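Long-range contacts in putative vitamin-B12 independent methionine synthase family protein (Listeria monocytogenes, PDB 1YPX), which probably binds zinc and transfers a methyl group from a methyltetrahydrofolate to homocysteine, as cobalamin-independent methionine synthases do: residues E118-L123 and A179-L184; S139-H144 and E215-L220; L186-W191 and I234-C239; L220-I225 and G262-D267; L296-S301 and L328-Q333. All coordinates share one frame; numbering follows the deposited sequence.

Contact 1. Residues E118-L123 and A179-L184; sequences EDFIFL and AGCRYL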
# COMPACT_ATOMS: atom_id res chain seq x y z
N GLU A 118 -17.39 -0.96 3.51
CA GLU A 118 -18.33 0.00 2.91
C GLU A 118 -17.51 1.12 2.27
O GLU A 118 -17.92 1.69 1.26
CB GLU A 118 -19.25 0.64 3.97
CG GLU A 118 -20.78 0.61 3.73
CD GLU A 118 -21.26 0.95 2.30
OE1 GLU A 118 -21.16 2.12 1.86
OE2 GLU A 118 -21.76 0.03 1.63
N ASP A 119 -16.36 1.45 2.87
CA ASP A 119 -15.53 2.52 2.29
C ASP A 119 -15.05 2.07 0.91
O ASP A 119 -14.84 2.89 0.03
CB ASP A 119 -14.31 2.87 3.17
CG ASP A 119 -14.68 3.28 4.60
OD1 ASP A 119 -15.83 3.69 4.85
OD2 ASP A 119 -13.78 3.19 5.47
N PHE A 120 -14.88 0.76 0.73
CA PHE A 120 -14.45 0.28 -0.58
C PHE A 120 -15.62 0.35 -1.56
O PHE A 120 -15.50 0.92 -2.65
CB PHE A 120 -13.93 -1.15 -0.51
CG PHE A 120 -13.52 -1.67 -1.84
CD1 PHE A 120 -12.40 -1.15 -2.49
CD2 PHE A 120 -14.30 -2.62 -2.51
CE1 PHE A 120 -12.06 -1.55 -3.77
CE2 PHE A 120 -13.98 -3.03 -3.80
CZ PHE A 120 -12.85 -2.49 -4.44
N ILE A 121 -16.74 -0.24 -1.16
CA ILE A 121 -17.96 -0.23 -1.95
C ILE A 121 -18.20 1.21 -2.43
O ILE A 121 -18.55 1.45 -3.59
CB ILE A 121 -19.17 -0.70 -1.09
CG1 ILE A 121 -18.98 -2.14 -0.66
CG2 ILE A 121 -20.46 -0.58 -1.87
CD1 ILE A 121 -19.99 -2.59 0.38
N PHE A 122 -17.99 2.18 -1.54
CA PHE A 122 -18.19 3.57 -1.93
C PHE A 122 -17.22 3.98 -3.02
O PHE A 122 -17.62 4.54 -4.04
CB PHE A 122 -17.96 4.50 -0.75
CG PHE A 122 -18.09 5.94 -1.10
CD1 PHE A 122 -19.34 6.53 -1.18
CD2 PHE A 122 -16.96 6.70 -1.37
CE1 PHE A 122 -19.46 7.87 -1.52
CE2 PHE A 122 -17.07 8.05 -1.71
CZ PHE A 122 -18.33 8.63 -1.79
N LEU A 123 -15.93 3.72 -2.79
CA LEU A 123 -14.90 4.04 -3.75
C LEU A 123 -15.21 3.36 -5.06
O LEU A 123 -15.27 4.01 -6.10
CB LEU A 123 -13.53 3.55 -3.28
CG LEU A 123 -12.47 3.66 -4.39
CD1 LEU A 123 -11.86 5.03 -4.32
CD2 LEU A 123 -11.41 2.58 -4.28
N ALA A 179 -16.48 -7.75 -1.86
CA ALA A 179 -16.97 -6.39 -2.03
C ALA A 179 -16.66 -5.90 -3.43
O ALA A 179 -17.15 -4.84 -3.86
CB ALA A 179 -16.33 -5.47 -1.00
N GLY A 180 -15.85 -6.67 -4.14
CA GLY A 180 -15.48 -6.33 -5.51
C GLY A 180 -14.08 -5.76 -5.72
O GLY A 180 -13.82 -5.14 -6.74
N CYS A 181 -13.17 -5.99 -4.78
CA CYS A 181 -11.82 -5.47 -4.90
C CYS A 181 -10.93 -6.43 -5.68
O CYS A 181 -10.86 -7.62 -5.37
CB CYS A 181 -11.24 -5.23 -3.51
SG CYS A 181 -9.64 -4.35 -3.48
N ARG A 182 -10.25 -5.91 -6.71
CA ARG A 182 -9.36 -6.73 -7.53
C ARG A 182 -7.96 -6.19 -7.54
O ARG A 182 -7.13 -6.62 -8.34
CB ARG A 182 -9.88 -6.81 -8.97
CG ARG A 182 -10.41 -8.19 -9.33
CD ARG A 182 -11.37 -8.64 -8.26
NE ARG A 182 -12.50 -9.38 -8.79
CZ ARG A 182 -13.51 -9.79 -8.05
NH1 ARG A 182 -13.51 -9.53 -6.75
NH2 ARG A 182 -14.52 -10.46 -8.60
N TYR A 183 -7.70 -5.25 -6.64
CA TYR A 183 -6.39 -4.62 -6.51
C TYR A 183 -6.22 -4.12 -5.06
O TYR A 183 -6.71 -3.04 -4.69
CB TYR A 183 -6.28 -3.47 -7.52
CG TYR A 183 -4.90 -2.88 -7.72
CD1 TYR A 183 -4.69 -1.86 -8.64
CD2 TYR A 183 -3.83 -3.27 -6.93
CE1 TYR A 183 -3.44 -1.23 -8.76
CE2 TYR A 183 -2.58 -2.66 -7.04
CZ TYR A 183 -2.40 -1.64 -7.95
OH TYR A 183 -1.18 -0.98 -8.02
N LEU A 184 -5.54 -4.95 -4.25
CA LEU A 184 -5.27 -4.66 -2.85
C LEU A 184 -3.77 -4.48 -2.60
O LEU A 184 -2.95 -5.25 -3.09
CB LEU A 184 -5.77 -5.81 -1.95
CG LEU A 184 -5.89 -5.47 -0.45
CD1 LEU A 184 -7.07 -4.52 -0.26
CD2 LEU A 184 -6.10 -6.73 0.39

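Contact 2. Residues S139-H144 and E215-L220; sequences SPAMLH and ETYKNL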
# COMPACT_ATOMS: atom_id res chain seq x y z
N SER A 139 0.17 -3.95 6.24
CA SER A 139 0.62 -5.32 6.15
C SER A 139 0.35 -6.02 7.48
O SER A 139 0.43 -5.41 8.53
CB SER A 139 2.12 -5.33 5.86
OG SER A 139 2.64 -6.64 5.84
N PRO A 140 0.02 -7.31 7.45
CA PRO A 140 -0.22 -7.95 8.75
C PRO A 140 0.98 -7.86 9.69
O PRO A 140 0.82 -7.81 10.91
CB PRO A 140 -0.58 -9.39 8.36
CG PRO A 140 0.19 -9.61 7.11
CD PRO A 140 0.01 -8.30 6.36
N ALA A 141 2.19 -7.82 9.13
CA ALA A 141 3.40 -7.73 9.93
C ALA A 141 3.50 -6.38 10.62
O ALA A 141 4.37 -6.17 11.47
CB ALA A 141 4.63 -7.97 9.06
N MSE A 142 2.63 -5.46 10.24
CA MSE A 142 2.62 -4.14 10.84
C MSE A 142 2.01 -4.18 12.24
O MSE A 142 2.32 -3.34 13.08
CB MSE A 142 1.85 -3.16 9.94
CG MSE A 142 2.68 -2.65 8.76
SE MSE A 142 3.81 -1.11 9.23
CE MSE A 142 5.20 -1.98 10.25
N LEU A 143 1.15 -5.17 12.48
CA LEU A 143 0.50 -5.34 13.78
C LEU A 143 1.47 -6.00 14.74
O LEU A 143 1.53 -5.65 15.92
CB LEU A 143 -0.75 -6.21 13.66
CG LEU A 143 -1.52 -6.47 14.96
CD1 LEU A 143 -1.84 -5.16 15.63
CD2 LEU A 143 -2.78 -7.23 14.67
N HIS A 144 2.20 -6.98 14.23
CA HIS A 144 3.17 -7.70 15.03
C HIS A 144 4.15 -6.74 15.67
O HIS A 144 4.41 -6.81 16.87
CB HIS A 144 3.91 -8.70 14.14
CG HIS A 144 5.02 -9.43 14.84
ND1 HIS A 144 6.24 -8.85 15.11
CD2 HIS A 144 5.10 -10.71 15.29
CE1 HIS A 144 7.02 -9.74 15.69
NE2 HIS A 144 6.36 -10.88 15.81
N GLU A 215 11.72 -13.78 8.58
CA GLU A 215 11.16 -15.12 8.51
C GLU A 215 9.72 -15.09 9.04
O GLU A 215 8.78 -15.45 8.32
CB GLU A 215 12.01 -16.09 9.34
CG GLU A 215 11.88 -17.55 8.95
CD GLU A 215 12.40 -17.85 7.55
OE1 GLU A 215 12.46 -19.04 7.18
OE2 GLU A 215 12.74 -16.89 6.82
N THR A 216 9.56 -14.66 10.29
CA THR A 216 8.22 -14.59 10.88
C THR A 216 7.30 -13.82 9.91
O THR A 216 6.18 -14.25 9.64
CB THR A 216 8.25 -13.90 12.28
OG1 THR A 216 8.64 -12.53 12.14
CG2 THR A 216 9.24 -14.59 13.20
N TYR A 217 7.81 -12.71 9.37
CA TYR A 217 7.06 -11.86 8.43
C TYR A 217 6.79 -12.53 7.08
O TYR A 217 5.65 -12.57 6.63
CB TYR A 217 7.81 -10.55 8.19
CG TYR A 217 7.87 -9.64 9.40
CD1 TYR A 217 8.51 -8.40 9.33
CD2 TYR A 217 7.25 -9.99 10.60
CE1 TYR A 217 8.54 -7.54 10.42
CE2 TYR A 217 7.27 -9.14 11.70
CZ TYR A 217 7.92 -7.92 11.60
OH TYR A 217 7.92 -7.05 12.68
N LYS A 218 7.83 -13.06 6.44
CA LYS A 218 7.64 -13.73 5.15
C LYS A 218 6.58 -14.82 5.26
O LYS A 218 5.74 -14.96 4.37
CB LYS A 218 8.95 -14.35 4.67
CG LYS A 218 8.78 -15.26 3.46
CD LYS A 218 9.72 -16.46 3.52
CE LYS A 218 9.40 -17.37 4.72
NZ LYS A 218 10.46 -18.40 4.99
N ASN A 219 6.63 -15.59 6.34
CA ASN A 219 5.66 -16.65 6.54
C ASN A 219 4.30 -16.08 6.92
O ASN A 219 3.26 -16.63 6.57
CB ASN A 219 6.15 -17.60 7.63
CG ASN A 219 7.44 -18.30 7.26
OD1 ASN A 219 7.48 -19.10 6.33
ND2 ASN A 219 8.51 -17.99 7.98
N LEU A 220 4.31 -14.96 7.64
CA LEU A 220 3.08 -14.30 8.06
C LEU A 220 2.32 -13.77 6.84
O LEU A 220 1.11 -13.98 6.71
CB LEU A 220 3.40 -13.14 9.00
CG LEU A 220 2.22 -12.24 9.37
CD1 LEU A 220 1.09 -13.07 9.98
CD2 LEU A 220 2.69 -11.18 10.36

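Contact 3. Residues L186-W191 and I234-C239; sequences LDDTSW and ITMHIC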
# COMPACT_ATOMS: atom_id res chain seq x y z
N LEU A 186 -0.64 -3.89 0.35
CA LEU A 186 -0.18 -3.98 1.73
C LEU A 186 0.94 -2.97 1.97
O LEU A 186 1.99 -3.05 1.35
CB LEU A 186 0.33 -5.40 2.01
CG LEU A 186 -0.64 -6.48 2.55
CD1 LEU A 186 -2.09 -6.20 2.13
CD2 LEU A 186 -0.20 -7.85 2.04
N ASP A 187 0.69 -2.01 2.85
CA ASP A 187 1.70 -1.01 3.17
C ASP A 187 2.52 -1.53 4.33
O ASP A 187 2.04 -1.67 5.45
CB ASP A 187 1.03 0.33 3.49
CG ASP A 187 0.63 1.09 2.23
OD1 ASP A 187 0.41 0.43 1.18
OD2 ASP A 187 0.52 2.34 2.27
N ASP A 188 3.77 -1.86 4.05
CA ASP A 188 4.61 -2.39 5.09
C ASP A 188 5.87 -1.58 5.27
O ASP A 188 6.78 -1.65 4.46
CB ASP A 188 4.97 -3.83 4.76
CG ASP A 188 5.36 -4.60 5.98
OD1 ASP A 188 5.27 -5.84 5.98
OD2 ASP A 188 5.77 -3.94 6.95
N THR A 189 5.91 -0.82 6.35
CA THR A 189 7.08 0.01 6.62
C THR A 189 8.01 -0.63 7.65
O THR A 189 8.96 0.01 8.10
CB THR A 189 6.66 1.39 7.14
OG1 THR A 189 7.82 2.23 7.22
CG2 THR A 189 6.03 1.28 8.52
N SER A 190 7.74 -1.89 8.00
CA SER A 190 8.55 -2.61 8.99
C SER A 190 9.89 -3.11 8.47
O SER A 190 10.87 -3.15 9.22
CB SER A 190 7.75 -3.78 9.58
OG SER A 190 7.59 -4.86 8.67
N TRP A 191 9.95 -3.49 7.20
CA TRP A 191 11.19 -3.99 6.63
C TRP A 191 12.28 -2.93 6.58
O TRP A 191 13.46 -3.24 6.70
CB TRP A 191 10.94 -4.54 5.22
CG TRP A 191 9.84 -5.55 5.16
CD1 TRP A 191 8.50 -5.30 5.12
CD2 TRP A 191 9.98 -6.98 5.14
NE1 TRP A 191 7.80 -6.49 5.07
CE2 TRP A 191 8.68 -7.53 5.08
CE3 TRP A 191 11.08 -7.85 5.17
CZ2 TRP A 191 8.45 -8.91 5.05
CZ3 TRP A 191 10.85 -9.21 5.13
CH2 TRP A 191 9.55 -9.73 5.07
N ILE A 234 -2.35 -8.42 -5.53
CA ILE A 234 -1.95 -7.96 -4.22
C ILE A 234 -0.54 -7.44 -4.26
O ILE A 234 0.43 -8.20 -4.27
CB ILE A 234 -2.06 -9.07 -3.16
CG1 ILE A 234 -3.56 -9.39 -2.94
CG2 ILE A 234 -1.37 -8.61 -1.86
CD1 ILE A 234 -3.87 -10.28 -1.71
N THR A 235 -0.42 -6.12 -4.29
CA THR A 235 0.88 -5.48 -4.34
C THR A 235 1.31 -5.10 -2.94
O THR A 235 0.50 -4.98 -2.02
CB THR A 235 0.84 -4.19 -5.19
OG1 THR A 235 -0.19 -3.30 -4.69
CG2 THR A 235 0.59 -4.52 -6.65
N MSE A 236 2.61 -4.89 -2.80
CA MSE A 236 3.17 -4.52 -1.51
C MSE A 236 3.99 -3.26 -1.57
O MSE A 236 4.91 -3.16 -2.36
CB MSE A 236 4.05 -5.65 -1.00
CG MSE A 236 4.60 -5.42 0.39
SE MSE A 236 4.40 -6.99 1.51
CE MSE A 236 6.27 -7.30 1.96
N HIS A 237 3.65 -2.29 -0.74
CA HIS A 237 4.44 -1.07 -0.69
C HIS A 237 5.42 -1.18 0.49
O HIS A 237 5.00 -1.15 1.65
CB HIS A 237 3.55 0.16 -0.53
CG HIS A 237 4.30 1.44 -0.34
ND1 HIS A 237 5.39 1.79 -1.11
CD2 HIS A 237 4.13 2.45 0.54
CE1 HIS A 237 5.86 2.96 -0.71
NE2 HIS A 237 5.11 3.39 0.29
N ILE A 238 6.71 -1.34 0.17
CA ILE A 238 7.80 -1.43 1.16
C ILE A 238 8.26 0.01 1.37
O ILE A 238 9.10 0.50 0.62
CB ILE A 238 9.06 -2.20 0.65
CG1 ILE A 238 8.67 -3.56 0.08
CG2 ILE A 238 10.05 -2.39 1.80
CD1 ILE A 238 8.09 -4.51 1.10
N CYS A 239 7.72 0.68 2.37
CA CYS A 239 8.06 2.07 2.62
C CYS A 239 9.41 2.25 3.30
O CYS A 239 9.84 1.40 4.08
CB CYS A 239 6.97 2.72 3.47
SG CYS A 239 6.83 4.49 3.26

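Contact 4. Residues L220-I225 and G262-D267; sequences LINEAI and GKLNID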
# COMPACT_ATOMS: atom_id res chain seq x y z
N LEU A 220 4.31 -14.96 7.64
CA LEU A 220 3.08 -14.30 8.06
C LEU A 220 2.32 -13.77 6.84
O LEU A 220 1.11 -13.98 6.71
CB LEU A 220 3.40 -13.14 9.00
CG LEU A 220 2.22 -12.24 9.37
CD1 LEU A 220 1.09 -13.07 9.98
CD2 LEU A 220 2.69 -11.18 10.36
N ILE A 221 3.06 -13.10 5.96
CA ILE A 221 2.52 -12.52 4.74
C ILE A 221 1.99 -13.60 3.80
O ILE A 221 0.84 -13.55 3.38
CB ILE A 221 3.57 -11.74 3.95
CG1 ILE A 221 4.29 -10.72 4.84
CG2 ILE A 221 2.91 -11.10 2.74
CD1 ILE A 221 3.39 -9.87 5.68
N ASN A 222 2.85 -14.55 3.45
CA ASN A 222 2.41 -15.60 2.53
C ASN A 222 1.17 -16.30 3.06
O ASN A 222 0.24 -16.59 2.30
CB ASN A 222 3.53 -16.62 2.26
CG ASN A 222 4.66 -16.04 1.40
OD1 ASN A 222 4.42 -15.33 0.42
ND2 ASN A 222 5.90 -16.37 1.76
N GLU A 223 1.14 -16.56 4.36
CA GLU A 223 -0.01 -17.22 4.96
C GLU A 223 -1.25 -16.33 4.88
O GLU A 223 -2.34 -16.80 4.55
CB GLU A 223 0.26 -17.57 6.42
CG GLU A 223 -0.85 -18.40 7.03
CD GLU A 223 -0.68 -18.63 8.51
OE1 GLU A 223 -1.60 -19.25 9.10
OE2 GLU A 223 0.36 -18.20 9.09
N ALA A 224 -1.07 -15.05 5.19
CA ALA A 224 -2.16 -14.07 5.16
C ALA A 224 -2.81 -13.98 3.79
O ALA A 224 -4.02 -13.76 3.68
CB ALA A 224 -1.64 -12.70 5.57
N ILE A 225 -2.01 -14.16 2.74
CA ILE A 225 -2.52 -14.09 1.38
C ILE A 225 -2.55 -15.46 0.69
O ILE A 225 -2.59 -15.54 -0.54
CB ILE A 225 -1.69 -13.13 0.52
CG1 ILE A 225 -0.25 -13.63 0.42
CG2 ILE A 225 -1.73 -11.75 1.12
CD1 ILE A 225 0.60 -12.86 -0.57
N GLY A 262 12.29 -12.99 -3.50
CA GLY A 262 12.44 -14.39 -3.81
C GLY A 262 11.47 -15.31 -3.11
O GLY A 262 11.02 -16.31 -3.68
N LYS A 263 11.12 -14.98 -1.87
CA LYS A 263 10.21 -15.81 -1.08
C LYS A 263 8.76 -15.33 -0.99
O LYS A 263 7.83 -16.13 -0.97
CB LYS A 263 10.79 -15.98 0.33
CG LYS A 263 12.14 -16.68 0.37
CD LYS A 263 12.62 -16.91 1.80
CE LYS A 263 14.01 -17.57 1.84
NZ LYS A 263 14.57 -17.66 3.22
N LEU A 264 8.58 -14.01 -0.93
CA LEU A 264 7.25 -13.41 -0.83
C LEU A 264 6.38 -13.70 -2.05
O LEU A 264 6.77 -13.40 -3.17
CB LEU A 264 7.39 -11.90 -0.67
CG LEU A 264 6.58 -11.24 0.43
CD1 LEU A 264 5.11 -11.59 0.24
CD2 LEU A 264 7.08 -11.72 1.78
N ASN A 265 5.19 -14.27 -1.83
CA ASN A 265 4.29 -14.60 -2.93
C ASN A 265 3.36 -13.48 -3.34
O ASN A 265 2.14 -13.66 -3.46
CB ASN A 265 3.47 -15.84 -2.57
CG ASN A 265 4.32 -17.06 -2.47
OD1 ASN A 265 5.06 -17.37 -3.40
ND2 ASN A 265 4.24 -17.77 -1.35
N ILE A 266 3.95 -12.32 -3.59
CA ILE A 266 3.20 -11.14 -3.96
C ILE A 266 3.30 -10.81 -5.45
O ILE A 266 4.29 -11.14 -6.11
CB ILE A 266 3.64 -9.97 -3.04
CG1 ILE A 266 2.44 -9.49 -2.23
CG2 ILE A 266 4.26 -8.84 -3.82
CD1 ILE A 266 2.81 -8.63 -1.06
N ASP A 267 2.28 -10.17 -6.00
CA ASP A 267 2.27 -9.85 -7.42
C ASP A 267 3.19 -8.72 -7.85
O ASP A 267 3.92 -8.86 -8.83
CB ASP A 267 0.85 -9.55 -7.86
CG ASP A 267 -0.07 -10.72 -7.65
OD1 ASP A 267 0.17 -11.76 -8.30
OD2 ASP A 267 -1.01 -10.61 -6.83
O HOH W 1 1.10 -17.77 -0.44

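Contact 5. Residues L296-S301 and L328-Q333; sequences LGLITS and LRLSPQ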
# COMPACT_ATOMS: atom_id res chain seq x y z
N LEU A 296 8.85 1.03 -9.70
CA LEU A 296 9.99 1.87 -9.33
C LEU A 296 9.50 3.28 -8.99
O LEU A 296 9.01 4.00 -9.86
CB LEU A 296 10.98 1.94 -10.51
CG LEU A 296 11.61 0.64 -11.04
CD1 LEU A 296 12.16 0.85 -12.45
CD2 LEU A 296 12.71 0.18 -10.10
N GLY A 297 9.63 3.67 -7.73
CA GLY A 297 9.18 4.98 -7.32
C GLY A 297 10.26 6.01 -7.53
O GLY A 297 10.92 6.44 -6.58
N LEU A 298 10.45 6.40 -8.79
CA LEU A 298 11.49 7.36 -9.15
C LEU A 298 11.04 8.81 -9.18
O LEU A 298 11.85 9.70 -9.43
CB LEU A 298 12.07 7.00 -10.52
CG LEU A 298 12.37 5.51 -10.73
CD1 LEU A 298 13.00 5.29 -12.09
CD2 LEU A 298 13.29 5.03 -9.62
N ILE A 299 9.75 9.06 -8.93
CA ILE A 299 9.24 10.44 -8.95
C ILE A 299 9.08 11.00 -7.53
O ILE A 299 8.25 10.52 -6.76
CB ILE A 299 7.87 10.54 -9.71
CG1 ILE A 299 8.08 10.51 -11.24
CG2 ILE A 299 7.18 11.86 -9.38
CD1 ILE A 299 8.82 9.30 -11.78
N THR A 300 9.89 12.00 -7.19
CA THR A 300 9.83 12.63 -5.86
C THR A 300 8.42 13.12 -5.61
O THR A 300 7.88 13.92 -6.38
CB THR A 300 10.80 13.85 -5.75
OG1 THR A 300 10.46 14.82 -6.75
CG2 THR A 300 12.24 13.41 -5.95
N SER A 301 7.83 12.65 -4.52
CA SER A 301 6.47 13.02 -4.16
C SER A 301 6.41 13.95 -2.96
O SER A 301 5.34 14.18 -2.39
CB SER A 301 5.67 11.75 -3.87
OG SER A 301 6.33 10.94 -2.92
N LEU A 328 8.37 -4.10 -15.38
CA LEU A 328 8.72 -3.01 -14.49
C LEU A 328 7.65 -1.93 -14.61
O LEU A 328 7.03 -1.76 -15.67
CB LEU A 328 10.12 -2.46 -14.82
CG LEU A 328 11.34 -3.37 -14.58
CD1 LEU A 328 12.63 -2.65 -14.96
CD2 LEU A 328 11.39 -3.80 -13.12
N ARG A 329 7.43 -1.22 -13.51
CA ARG A 329 6.43 -0.15 -13.47
C ARG A 329 7.04 1.10 -12.85
O ARG A 329 8.06 1.03 -12.19
CB ARG A 329 5.20 -0.58 -12.67
CG ARG A 329 4.16 -1.39 -13.46
CD ARG A 329 4.73 -2.67 -14.01
NE ARG A 329 3.75 -3.45 -14.76
CZ ARG A 329 4.07 -4.25 -15.78
NH1 ARG A 329 5.32 -4.36 -16.19
NH2 ARG A 329 3.13 -4.95 -16.39
N LEU A 330 6.39 2.23 -13.07
CA LEU A 330 6.83 3.51 -12.58
C LEU A 330 5.77 4.11 -11.66
O LEU A 330 4.60 3.74 -11.71
CB LEU A 330 7.05 4.43 -13.77
CG LEU A 330 7.53 5.85 -13.49
CD1 LEU A 330 8.89 5.80 -12.84
CD2 LEU A 330 7.58 6.64 -14.80
N SER A 331 6.19 5.05 -10.82
CA SER A 331 5.27 5.70 -9.90
C SER A 331 6.08 6.66 -9.10
O SER A 331 7.30 6.69 -9.21
CB SER A 331 4.71 4.70 -8.90
OG SER A 331 5.68 4.45 -7.90
N PRO A 332 5.41 7.48 -8.29
CA PRO A 332 6.21 8.41 -7.49
C PRO A 332 6.74 7.57 -6.31
O PRO A 332 6.24 6.48 -6.07
CB PRO A 332 5.21 9.50 -7.11
CG PRO A 332 3.87 8.83 -7.20
CD PRO A 332 3.99 7.86 -8.33
N GLN A 333 7.77 8.06 -5.61
CA GLN A 333 8.39 7.31 -4.50
C GLN A 333 7.45 6.81 -3.39
O GLN A 333 7.58 5.67 -2.95
CB GLN A 333 9.54 8.13 -3.89
CG GLN A 333 9.14 9.50 -3.35
CD GLN A 333 10.29 10.25 -2.70
OE1 GLN A 333 11.34 10.46 -3.31
NE2 GLN A 333 10.08 10.68 -1.45

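Contact 1. Residues E118-L123 and A179-L184
Ile121 and Ala179 mark the closest backbone approach, CA to CA 6.2 Å, where helix 116-127 passes the turn between helix 158-178 and strand 183-188. Gly180 has positive phi and closes helix 158-178 with a Schellman motif. Phe120 carries most of the contact. Its CG lies anti to the backbone N (chi1 178°), which sends the ring out from the helix to the turn. Cys181 CB sits over one ring face, offset toward the rim, in a CH-pi contact 3.7 Å from the Phe120 ring centroid. Cys181 SG approaches the same ring obliquely, 4.2 Å from the centroid, as a sulfur-aromatic contact. The carbonyl oxygens of Ala179 and Gly180 meet the ring at its edge, in its plane. Ala179 CB touches Phe120 CD2 at 3.8 Å and lies 4.3 Å from Ile121 CG1. Phe176 and Ala133 also pack on Phe120. No hydrogen bond joins the two segments, so the contact rests on apolar, CH-pi and sulfur-aromatic packing.

Contact 2. Residues S139-H144 and E215-L220
Pro140, Ala141 and His144 belong to the loop and short helix that follow strand 132-138, and they pack on Tyr217 and Leu220 of helix 213-224. The backbones come closest at Ala141 and Tyr217, CA to CA 5.7 Å. Ala141 CB stands over the centre of one face of the Tyr217 ring, a CH-pi contact 3.7 Å from the centroid and 13° off the ring normal. His144 meets the same tyrosine at its edge. The two rings form an offset edge-to-face pair with planes 83° apart and centroids 5.3 Å apart. Tyr217 CE2 is the edge atom over the His144 face, 3.6 Å from His144 ND1. With chi1 at 175° the His144 ring swings out from its helix to the tyrosine edge. In this TIM-barrel-like fold the contact joins the exit of one strand to a helix of the outer layer. Leu165 of helix 158-178 touches Leu143 and Leu220, one from each segment. Leu220 and Pro140 lie alongside, running opposite ways, with Leu220 CG 4.0 Å from Pro140 CG. One branch of the leucine, CD2, reaches on to the backbone of Ala141, 3.5 Å from Ala141 CA.

Contact 3. Residues L186-W191 and I234-C239
The His237 ring has the Asp187 carboxylate at its edge, with OD2 of Asp187 near the ring plane and the two planes 68° apart. Over one ring face lies Cys239 N. Asp187 and His237 sit on neighbouring parallel strands of the TIM-barrel-like sheet, 183-188 and 233-238; Cys239 follows the second. His237 ND1 bonds to Phe270 O of the next strand. His237 and Cys239, with Cys334, may form an empty metal site, consistent with the zinc binding expected of this family.

The Trp191 indole packs on the other side of the sheet. The methyl of selenomethionine Met236 approaches it obliquely, CE 3.6 Å from Trp191 NE1, and Ile238 CD1 is 4.1 Å from Trp191 CD1.

Between the strands Leu186 N donates to Thr235 O at 2.8 Å. His237 N returns a bond to Leu186 O, and Asp188 N gives one to His237 O. The Asp188 carboxylate shapes the strand exit as an Asx turn. Its OD1 takes a weak bond from Trp191 NE1 and also bonds to Ser139 OG. Ser190 OG and Ser190 N meet Asp188 OD2 at 2.7 Å on the syn side and 3.0 Å on the anti side, both coming in from one side of the carboxylate plane.

Contact 4. Residues L220-I225 and G262-D267
Asn222, Leu264 and Asn265 lie at the heart of this contact. It joins the last turn of helix 213-224 to the loop that leads into strand 268-272 of the TIM-barrel-like fold. The helix itself comes just before strand 233-238. Asn222 and Asn265 are the closest backbone pair, CA to CA 5.9 Å.

Asn222 holds the loop by its side-chain amide. Its OD1 accepts the backbone N-H of Asn265 at 2.6 Å, in the carbonyl plane, with an N-H...O angle of 159°. Its ND2 gives a weak bond to Lys263 O. CG of Asn222 lies beside its own backbone N (chi1 -71°), which brings the amide round to the loop. The planes of the two asparagine amides are 45° apart. Asn265 is the centre of an inverse gamma turn, so the bond from Asn222 grips the loop at its bend.

Leu264 works on the buried side. Its CD1 lies against Ile221 CG2 and 3.8 Å from Asn222 OD1, while its CD2 faces Ile221 CB. Further along, Ile225 CD1 is 4.2 Å from Ile266 CG1. Both isoleucines also touch Ile234 of strand 233-238.

A water bridges the two asparagines. It donates to Asn222 O at 3.1 Å and accepts a weak bond from Asn265 ND2 at 3.3 Å.

Contact 5. Residues L296-S301 and L328-Q333
Leu328 starts the strand with its CD1 4.3 Å from Leu296 CD1, on the side where both touch Ala319 of helix 310-322. Arg329 contributes its backbone here. Its O accepts Leu296 N at 2.6 Å. The end of the side chain leads away from residues 296-301, and NH1 bonds to Ser326 O and Leu328 O.

Leu330 pairs with Leu296 in parallel register. Its CD1 packs 3.7 Å from Ile299 CD1 and 4.1 Å from Leu298 CG. The leucine and isoleucine side chains cross at about a right angle.

Ser331 N gives a weak bond to Leu296 O, and Ser331 O takes a weak one from Ile299 N. Gly297 is the centre of an inverse gamma turn. Leu296 pairs with Leu330 and Ile299 with Pro332, so the first strand spends three steps where the second spends two.

Pro332 lays CB 3.8 Å from Ile299 CG2. Gln333 N then donates to Ile299 O at 2.8 Å. Its side chain extends beside Thr300 and Ser301, and OE1 is 3.7 Å from Thr300 CA. Ser301 OG bonds to the backbone N of Cys334, one residue of a possible metal site. The two strands are neighbours in the parallel sheet of the TIM-barrel-like fold; in TIM barrels the active site lies at the C-terminal ends of the strands.

From the N terminus, contact 1 closes the first loop, bringing helix 116-127 to the turn before strand 183-188. Contact 2 opens within that loop at 139-144 and closes at 215-220, so the two cross. Contact 3 starts just after contact 1 ends, and its span crosses that of contact 2. Contact 4 takes over at Leu220, which it shares with contact 2, and crosses contact 3. Contact 5 follows all of them in series. Contacts 3 and 5 pair strands of the same parallel sheet, and His237 CE1 packs on Gln333 O between them. Contacts 2 and 4 tie helix 213-224 to the loops around the sheet, with centres about 9 Å apart.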